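Local coordinates for probable glutamine-binding lipoprotein GlnH (GLNBP) (Mycobacterium tuberculosis, PDB 6H20), which binds amino acids as an extracellular solute-binding lipoprotein, here holding asparagine, and is thought to sense aspartate for control of protein kinase G and glutamate metabolism, at residues 139-150 / 222-233. Residues are numbered along the deposited sequence; the frame is centred on the assembly and turned at random.
Sequences LDANQRILAPRD and YLHIVGPDMADQ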
loop_
_atom_site.group_PDB
_atom_site.type_symbol
_atom_site.label_atom_id
_atom_site.label_comp_id
_atom_site.label_asym_id
_atom_site.label_seq_id
_atom_site.Cartn_x
_atom_site.Cartn_y
_atom_site.Cartn_z
ATOM N N LEU A 139 -4.259 2.181 7.687
ATOM C CA LEU A 139 -2.956 1.879 8.263
ATOM C C LEU A 139 -2.057 3.038 7.885
ATOM O O LEU A 139 -2.137 3.526 6.758
ATOM C CB LEU A 139 -2.395 0.581 7.664
ATOM C CG LEU A 139 -1.100 0.056 8.291
ATOM C CD1 LEU A 139 -1.350 -0.385 9.716
ATOM C CD2 LEU A 139 -0.564 -1.112 7.467
ATOM N N ASP A 140 -1.222 3.491 8.820
ATOM C CA ASP A 140 -0.339 4.627 8.569
ATOM C C ASP A 140 1.109 4.165 8.637
ATOM O O ASP A 140 1.608 3.827 9.718
ATOM C CB ASP A 140 -0.591 5.755 9.568
ATOM C CG ASP A 140 0.168 7.010 9.214
ATOM O OD1 ASP A 140 0.211 7.355 8.011
ATOM O OD2 ASP A 140 0.719 7.660 10.135
ATOM N N ALA A 141 1.781 4.158 7.497
ATOM C CA ALA A 141 3.172 3.728 7.407
ATOM C C ALA A 141 4.068 4.937 7.136
ATOM O O ALA A 141 3.604 6.069 6.977
ATOM C CB ALA A 141 3.321 2.657 6.322
ATOM N N ASN A 142 5.377 4.701 7.109
ATOM C CA ASN A 142 6.290 5.789 6.784
ATOM C C ASN A 142 7.481 5.239 6.019
ATOM O O ASN A 142 8.004 4.167 6.358
ATOM C CB ASN A 142 6.776 6.536 8.026
ATOM C CG ASN A 142 7.119 7.985 7.722
ATOM O OD1 ASN A 142 8.066 8.264 6.978
ATOM N ND2 ASN A 142 6.346 8.919 8.291
ATOM N N GLN A 143 7.916 5.993 5.006
ATOM C CA GLN A 143 9.009 5.542 4.144
ATOM C C GLN A 143 10.324 5.515 4.919
ATOM O O GLN A 143 10.697 6.506 5.560
ATOM C CB GLN A 143 9.142 6.479 2.944
ATOM C CG GLN A 143 10.240 6.032 1.959
ATOM C CD GLN A 143 10.071 6.680 0.594
ATOM O OE1 GLN A 143 9.075 7.359 0.333
ATOM N NE2 GLN A 143 11.056 6.477 -0.282
ATOM N N ARG A 144 11.048 4.394 4.828
ATOM C CA ARG A 144 12.369 4.269 5.453
ATOM C C ARG A 144 13.319 3.585 4.469
ATOM O O ARG A 144 13.042 3.495 3.268
ATOM C CB ARG A 144 12.281 3.572 6.823
ATOM C CG ARG A 144 11.429 4.358 7.831
ATOM C CD ARG A 144 11.476 3.753 9.225
ATOM N NE ARG A 144 12.806 3.898 9.809
ATOM C CZ ARG A 144 13.199 3.264 10.912
ATOM N NH1 ARG A 144 12.359 2.449 11.540
ATOM N NH2 ARG A 144 14.426 3.443 11.389
ATOM N N ILE A 145 14.444 3.093 4.986
ATOM C CA ILE A 145 15.510 2.505 4.176
ATOM C C ILE A 145 15.777 1.080 4.648
ATOM O O ILE A 145 15.819 0.814 5.856
ATOM C CB ILE A 145 16.800 3.353 4.277
ATOM C CG1 ILE A 145 16.564 4.790 3.796
ATOM C CG2 ILE A 145 17.939 2.696 3.505
ATOM C CD1 ILE A 145 17.686 5.762 4.176
ATOM N N LEU A 146 15.986 0.169 3.695
ATOM C CA LEU A 146 16.360 -1.214 3.971
ATOM C C LEU A 146 17.737 -1.480 3.368
ATOM O O LEU A 146 17.964 -1.215 2.181
ATOM C CB LEU A 146 15.333 -2.167 3.342
ATOM C CG LEU A 146 15.585 -3.668 3.490
ATOM C CD1 LEU A 146 15.235 -4.093 4.888
ATOM C CD2 LEU A 146 14.738 -4.443 2.470
ATOM N N ALA A 147 18.659 -1.993 4.177
ATOM C CA ALA A 147 20.001 -2.277 3.689
ATOM C C ALA A 147 20.529 -3.517 4.394
ATOM O O ALA A 147 20.015 -3.904 5.449
ATOM C CB ALA A 147 20.937 -1.088 3.945
ATOM N N PRO A 148 21.540 -4.173 3.838
ATOM C CA PRO A 148 22.149 -5.301 4.557
ATOM C C PRO A 148 22.760 -4.851 5.876
ATOM O O PRO A 148 23.183 -3.703 6.032
ATOM C CB PRO A 148 23.233 -5.793 3.591
ATOM C CG PRO A 148 22.774 -5.294 2.226
ATOM C CD PRO A 148 22.136 -3.975 2.501
ATOM N N ARG A 149 22.832 -5.790 6.827
ATOM C CA ARG A 149 23.307 -5.445 8.170
ATOM C C ARG A 149 24.738 -4.904 8.180
ATOM O O ARG A 149 25.095 -4.135 9.081
ATOM C CB ARG A 149 23.179 -6.651 9.102
ATOM C CG ARG A 149 21.786 -6.793 9.675
ATOM C CD ARG A 149 21.528 -8.209 10.162
ATOM N NE ARG A 149 20.218 -8.269 10.772
ATOM C CZ ARG A 149 19.966 -7.854 12.010
ATOM N NH1 ARG A 149 20.953 -7.388 12.776
ATOM N NH2 ARG A 149 18.733 -7.911 12.476
ATOM N N ASP A 150 25.568 -5.278 7.206
ATOM C CA ASP A 150 26.937 -4.776 7.181
ATOM C C ASP A 150 27.095 -3.480 6.398
ATOM O O ASP A 150 28.216 -2.968 6.304
ATOM C CB ASP A 150 27.906 -5.838 6.650
ATOM C CG ASP A 150 27.515 -6.356 5.284
ATOM O OD1 ASP A 150 26.333 -6.717 5.106
ATOM O OD2 ASP A 150 28.401 -6.430 4.397
ATOM N N TYR A 222 18.954 -11.036 7.135
ATOM C CA TYR A 222 20.237 -10.358 6.989
ATOM C C TYR A 222 20.048 -8.862 6.739
ATOM O O TYR A 222 20.991 -8.083 6.908
ATOM C CB TYR A 222 21.013 -11.066 5.868
ATOM C CG TYR A 222 22.224 -10.362 5.282
ATOM C CD1 TYR A 222 23.264 -9.918 6.091
ATOM C CD2 TYR A 222 22.344 -10.194 3.901
ATOM C CE1 TYR A 222 24.390 -9.295 5.536
ATOM C CE2 TYR A 222 23.449 -9.585 3.349
ATOM C CZ TYR A 222 24.464 -9.133 4.161
ATOM O OH TYR A 222 25.559 -8.518 3.574
ATOM N N LEU A 223 18.847 -8.442 6.353
ATOM C CA LEU A 223 18.574 -7.032 6.118
ATOM C C LEU A 223 17.992 -6.379 7.367
ATOM O O LEU A 223 17.401 -7.039 8.232
ATOM C CB LEU A 223 17.598 -6.876 4.950
ATOM C CG LEU A 223 17.927 -7.735 3.738
ATOM C CD1 LEU A 223 16.866 -7.478 2.669
ATOM C CD2 LEU A 223 19.306 -7.401 3.192
ATOM N N HIS A 224 18.158 -5.057 7.455
ATOM C CA HIS A 224 17.574 -4.288 8.549
ATOM C C HIS A 224 17.085 -2.935 8.041
ATOM O O HIS A 224 17.519 -2.436 6.997
ATOM C CB HIS A 224 18.511 -4.154 9.774
ATOM C CG HIS A 224 19.747 -3.336 9.540
ATOM N ND1 HIS A 224 20.608 -3.005 10.568
ATOM C CD2 HIS A 224 20.274 -2.790 8.417
ATOM C CE1 HIS A 224 21.608 -2.285 10.087
ATOM N NE2 HIS A 224 21.432 -2.144 8.785
ATOM N N ILE A 225 16.176 -2.335 8.814
ATOM C CA ILE A 225 15.566 -1.060 8.470
ATOM C C ILE A 225 16.274 0.038 9.244
ATOM O O ILE A 225 16.475 -0.075 10.464
ATOM C CB ILE A 225 14.066 -1.080 8.798
ATOM C CG1 ILE A 225 13.346 -2.115 7.923
ATOM C CG2 ILE A 225 13.450 0.308 8.594
ATOM C CD1 ILE A 225 11.899 -2.397 8.352
ATOM N N VAL A 226 16.657 1.096 8.533
ATOM C CA VAL A 226 17.445 2.187 9.086
ATOM C C VAL A 226 16.850 3.515 8.638
ATOM O O VAL A 226 16.006 3.583 7.735
ATOM C CB VAL A 226 18.930 2.099 8.675
ATOM C CG1 VAL A 226 19.538 0.773 9.127
ATOM C CG2 VAL A 226 19.078 2.255 7.172
ATOM N N GLY A 227 17.303 4.578 9.294
ATOM C CA GLY A 227 17.027 5.926 8.861
ATOM C C GLY A 227 15.771 6.527 9.452
ATOM O O GLY A 227 14.974 5.862 10.115
ATOM N N PRO A 228 15.568 7.810 9.195
ATOM C CA PRO A 228 14.416 8.514 9.761
ATOM C C PRO A 228 13.162 8.248 8.943
ATOM O O PRO A 228 13.196 7.670 7.858
ATOM C CB PRO A 228 14.834 9.978 9.613
ATOM C CG PRO A 228 15.621 9.997 8.348
ATOM C CD PRO A 228 16.325 8.656 8.255
ATOM N N ASP A 229 12.034 8.677 9.488
ATOM C CA ASP A 229 10.816 8.714 8.696
ATOM C C ASP A 229 11.014 9.697 7.547
ATOM O O ASP A 229 11.320 10.873 7.772
ATOM C CB ASP A 229 9.660 9.161 9.591
ATOM C CG ASP A 229 9.174 8.065 10.516
ATOM O OD1 ASP A 229 9.578 6.888 10.367
ATOM O OD2 ASP A 229 8.365 8.383 11.408
ATOM N N MET A 230 10.874 9.217 6.310
ATOM C CA MET A 230 11.150 10.029 5.132
ATOM C C MET A 230 9.900 10.605 4.476
ATOM O O MET A 230 10.016 11.563 3.699
ATOM C CB MET A 230 11.886 9.204 4.069
ATOM C CG MET A 230 13.253 8.694 4.526
ATOM S SD MET A 230 13.920 7.465 3.385
ATOM C CE MET A 230 14.087 8.435 1.902
ATOM N N ALA A 231 8.719 10.055 4.772
ATOM C CA ALA A 231 7.474 10.489 4.144
ATOM C C ALA A 231 6.314 9.651 4.641
ATOM O O ALA A 231 6.347 8.422 4.535
ATOM C CB ALA A 231 7.545 10.329 2.623
ATOM N N ASP A 232 5.278 10.308 5.155
ATOM C CA ASP A 232 4.100 9.600 5.634
ATOM C C ASP A 232 3.397 8.869 4.494
ATOM O O ASP A 232 3.343 9.347 3.354
ATOM C CB ASP A 232 3.125 10.621 6.223
ATOM C CG ASP A 232 1.895 9.976 6.797
ATOM O OD1 ASP A 232 2.068 9.070 7.634
ATOM O OD2 ASP A 232 0.765 10.378 6.418
ATOM N N GLN A 233 2.832 7.702 4.817
ATOM C CA GLN A 233 2.158 6.843 3.839
ATOM C C GLN A 233 0.851 6.362 4.447
ATOM O O GLN A 233 0.767 5.268 5.023
ATOM C CB GLN A 233 3.049 5.652 3.461
ATOM C CG GLN A 233 4.466 6.054 3.058
ATOM C CD GLN A 233 4.544 6.817 1.739
ATOM O OE1 GLN A 233 3.705 6.653 0.851
ATOM N NE2 GLN A 233 5.571 7.643 1.603
HETATM O O HOH W 1 3.860 8.342 9.523
HETATM O O HOH W 2 6.873 9.059 -0.550
HETATM O O HOH W 3 16.286 1.829 12.723
HETATM O O HOH W 4 16.712 -8.328 10.492
#
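I145 and A147 of 139-150 pair antiparallel with V226 and H224, and A141 pairs with Q233, so that backbone bonds join the strand to both strands of 222-233 in two separate runs. Between them 227-231 is irregular, yet Q143 N still reaches A231 O at 2.9 Å.

Polar side chains crowd this irregular segment and the strand start beside it. N142 OD1 accepts from A231 N at 2.9 Å, a reach set by a chi1 of -152° that carries CG to the far side from its own N, while its amide lies stacked on the D229 carboxylate, the planes 16° apart. R144, bent at chi3, brings NE and NH2 side-on to one atom, G227 O (2.9 and 2.8 Å), and I225 CG2 covers one guanidinium face. Water bridges N142 ND2 to D232 OD1. The D140 and D232 carboxylates approach to 2.6 Å between their OD1 atoms, so one of the two acids is probably protonated.

Among the apolar side chains, L146 CD1 meets L223 CB at 3.7 Å, and on the other face of the sheet I145 packs on V226 and the M230 sulfur. R149 CA sits over one face of the H224 ring in a CH-pi contact, with V226 CG1 over the other.

Q233 NE2 bonds to A231 O, while OE1 takes hydrogen bonds with S123 and T171, two ligand-binding residues. The bonding around the irregular segment thus continues directly into the wall of the amino acid pocket.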